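Local coordinates for cytochrome C-550 (Paracoccus versutus, PDB 2BH4), which probably carries electrons through a covalently held heme c, here as a ferric variant with an engineered axial ligand, at residues Phe102-Gly105 and Lys106-Asp110. The protein carries 1 engineered substitution. Numbering follows the deposited sequence.
Sequences FKLG and KNQAD. With HEC (heme c), chain B.
Gln108 reaches back from the first turn of helix 108-117 to the backbone of Leu104, four residues earlier. Its CB leads to CG, which lies 3.4 Å from Leu104 O and more loosely against Leu104 CD2. A bend at chi2 (92°) then folds the amide back over the turn, bringing NE2 to Leu104 O at 2.8 Å. This hydrogen bond is moderately bent, 142° at the hydrogen, and the donor stands 30° away from the carbonyl plane. NE2 also lies 3.1 Å from Gly105 C, close against the next peptide. Replacing Gln108 by alanine removes this amide, and the turn through Gly105, without that side-chain bond to Leu104 O, is likely to be held less firmly. In this class I type c-type cytochrome fold, the loop that passes the heme runs through Leu104 into the C-terminal helix, which packs with the N-terminal helix 5-11. Both Leu104 and Asn107 touch Glu11 of that helix, and Asp110 OD1 accepts a hydrogen bond from Asp4 N. Leu104 places its branch point against the carbonyl of Lys106, a first torsion near 180° carrying CG to 3.3 Å from Lys106 O; CD2 meets the same oxygen and, on the heme side, HEC CBB at 4.0 Å. Two residues earlier, Phe102 belongs to the heme pocket. Methyl carbon CMC of the heme sits over one face of its ring, offset toward the rim, while Phe102 CD2 approaches meso carbon CHC to 3.8 Å.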
loop_
_atom_site.group_PDB
_atom_site.type_symbol
_atom_site.label_atom_id
_atom_site.label_comp_id
_atom_site.label_asym_id
_atom_site.label_seq_id
_atom_site.Cartn_x
_atom_site.Cartn_y
_atom_site.Cartn_z
ATOM N N PHE A 102 -8.094 -7.260 -3.514
ATOM C CA PHE A 102 -7.605 -7.039 -4.871
ATOM C C PHE A 102 -6.164 -7.514 -5.055
ATOM O O PHE A 102 -5.271 -7.081 -4.316
ATOM C CB PHE A 102 -7.730 -5.566 -5.204
ATOM C CG PHE A 102 -7.348 -5.256 -6.603
ATOM C CD1 PHE A 102 -8.234 -5.484 -7.620
ATOM C CD2 PHE A 102 -6.102 -4.773 -6.901
ATOM C CE1 PHE A 102 -7.882 -5.248 -8.915
ATOM C CE2 PHE A 102 -5.744 -4.539 -8.202
ATOM C CZ PHE A 102 -6.639 -4.761 -9.201
ATOM N N LYS A 103 -5.955 -8.373 -6.063
ATOM C CA LYS A 103 -4.652 -8.953 -6.356
ATOM C C LYS A 103 -4.137 -8.405 -7.657
ATOM O O LYS A 103 -4.840 -8.433 -8.659
ATOM C CB LYS A 103 -4.751 -10.474 -6.469
ATOM C CG LYS A 103 -5.361 -11.151 -5.272
ATOM C CD LYS A 103 -5.704 -12.601 -5.524
ATOM C CE LYS A 103 -6.778 -13.038 -4.566
ATOM N NZ LYS A 103 -8.071 -12.258 -4.764
ATOM N N LEU A 104 -2.887 -7.956 -7.657
ATOM C CA LEU A 104 -2.249 -7.512 -8.899
ATOM C C LEU A 104 -1.375 -8.661 -9.372
ATOM O O LEU A 104 -0.472 -9.097 -8.671
ATOM C CB LEU A 104 -1.435 -6.254 -8.675
ATOM C CG LEU A 104 -0.769 -5.656 -9.907
ATOM C CD1 LEU A 104 -1.793 -5.158 -10.898
ATOM C CD2 LEU A 104 0.193 -4.562 -9.502
ATOM N N GLY A 105 -1.633 -9.096 -10.603
ATOM C CA GLY A 105 -1.078 -10.332 -11.123
ATOM C C GLY A 105 0.239 -10.213 -11.840
ATOM O O GLY A 105 0.932 -11.214 -12.035
ATOM N N LYS A 106 0.596 -8.996 -12.225
ATOM C CA LYS A 106 1.870 -8.765 -12.880
ATOM C C LYS A 106 2.333 -7.351 -12.612
ATOM O O LYS A 106 1.567 -6.521 -12.129
ATOM C CB LYS A 106 1.758 -9.043 -14.370
ATOM C CG LYS A 106 0.726 -8.202 -15.100
ATOM C CD LYS A 106 0.660 -8.581 -16.583
ATOM C CE LYS A 106 -0.387 -7.750 -17.307
ATOM N NZ LYS A 106 -0.493 -8.116 -18.757
ATOM N N ASN A 107 3.607 -7.099 -12.881
ATOM C CA ASN A 107 4.177 -5.780 -12.791
ATOM C C ASN A 107 4.113 -5.238 -11.365
ATOM O O ASN A 107 4.039 -4.035 -11.145
ATOM C CB ASN A 107 3.476 -4.836 -13.760
ATOM C CG ASN A 107 3.523 -5.329 -15.193
ATOM O OD1 ASN A 107 2.516 -5.332 -15.897
ATOM N ND2 ASN A 107 4.684 -5.811 -15.609
ATOM N N GLN A 108 4.195 -6.136 -10.390
ATOM C CA GLN A 108 4.074 -5.703 -9.001
ATOM C C GLN A 108 5.277 -4.877 -8.542
ATOM O O GLN A 108 5.119 -3.828 -7.893
ATOM C CB GLN A 108 3.836 -6.898 -8.060
ATOM C CG GLN A 108 2.637 -7.758 -8.429
ATOM C CD GLN A 108 2.985 -8.932 -9.345
ATOM O OE1 GLN A 108 4.014 -8.936 -10.055
ATOM N NE2 GLN A 108 2.099 -9.919 -9.373
ATOM N N ALA A 109 6.487 -5.315 -8.882
ATOM C CA ALA A 109 7.659 -4.526 -8.548
ATOM C C ALA A 109 7.599 -3.159 -9.231
ATOM O O ALA A 109 8.138 -2.177 -8.721
ATOM C CB ALA A 109 8.944 -5.245 -8.928
ATOM N N ASP A 110 7.029 -3.115 -10.430
ATOM C CA ASP A 110 6.889 -1.848 -11.160
ATOM C C ASP A 110 5.998 -0.858 -10.387
ATOM O O ASP A 110 6.355 0.304 -10.196
ATOM C CB ASP A 110 6.349 -2.078 -12.576
ATOM C CG ASP A 110 7.300 -2.906 -13.465
ATOM O OD1 ASP A 110 8.540 -2.965 -13.227
ATOM O OD2 ASP A 110 6.778 -3.500 -14.429
HETATM FE FE HEC B . -5.237 -0.838 -1.660
HETATM C CHA HEC B . -4.715 -0.608 1.689
HETATM C CHB HEC B . -1.875 -0.557 -2.202
HETATM C CHC HEC B . -5.705 -1.459 -4.999
HETATM C CHD HEC B . -8.607 -0.514 -1.256
HETATM N NA HEC B . -3.621 -0.629 -0.479
HETATM C C1A HEC B . -3.593 -0.569 0.897
HETATM C C2A HEC B . -2.243 -0.456 1.376
HETATM C C3A HEC B . -1.458 -0.449 0.287
HETATM C C4A HEC B . -2.303 -0.559 -0.891
HETATM C CMA HEC B . 0.070 -0.355 0.277
HETATM C CAA HEC B . -1.839 -0.309 2.847
HETATM C CBA HEC B . -1.833 1.186 3.158
HETATM C CGA HEC B . -1.515 1.571 4.584
HETATM O O1A HEC B . -1.677 2.794 4.906
HETATM O O2A HEC B . -1.095 0.708 5.403
HETATM N NB HEC B . -4.020 -0.978 -3.298
HETATM C C1B HEC B . -2.663 -0.743 -3.307
HETATM C C2B HEC B . -2.199 -0.847 -4.674
HETATM C C3B HEC B . -3.244 -1.148 -5.432
HETATM C C4B HEC B . -4.428 -1.207 -4.596
HETATM C CMB HEC B . -0.742 -0.626 -5.109
HETATM C CAB HEC B . -3.242 -1.409 -6.952
HETATM C CBB HEC B . -2.475 -2.472 -7.338
HETATM N NC HEC B . -6.815 -0.954 -2.890
HETATM C C1C HEC B . -6.833 -1.262 -4.219
HETATM C C2C HEC B . -8.194 -1.266 -4.707
HETATM C C3C HEC B . -9.023 -1.006 -3.688
HETATM C C4C HEC B . -8.154 -0.784 -2.537
HETATM C CMC HEC B . -8.565 -1.550 -6.176
HETATM C CAC HEC B . -10.572 -0.892 -3.670
HETATM C CBC HEC B . -11.372 -1.848 -4.217
HETATM N ND HEC B . -6.444 -0.610 -0.081
HETATM C C1D HEC B . -7.829 -0.531 -0.132
HETATM C C2D HEC B . -8.363 -0.544 1.211
HETATM C C3D HEC B . -7.179 -0.583 2.107
HETATM C C4D HEC B . -5.996 -0.637 1.239
HETATM C CMD HEC B . -9.820 -0.494 1.679
HETATM C CAD HEC B . -7.263 -0.671 3.643
HETATM C CBD HEC B . -7.088 -2.177 3.917
HETATM C CGD HEC B . -7.553 -2.612 5.304
HETATM O O1D HEC B . -7.839 -1.727 6.141
HETATM O O2D HEC B . -7.601 -3.838 5.580
#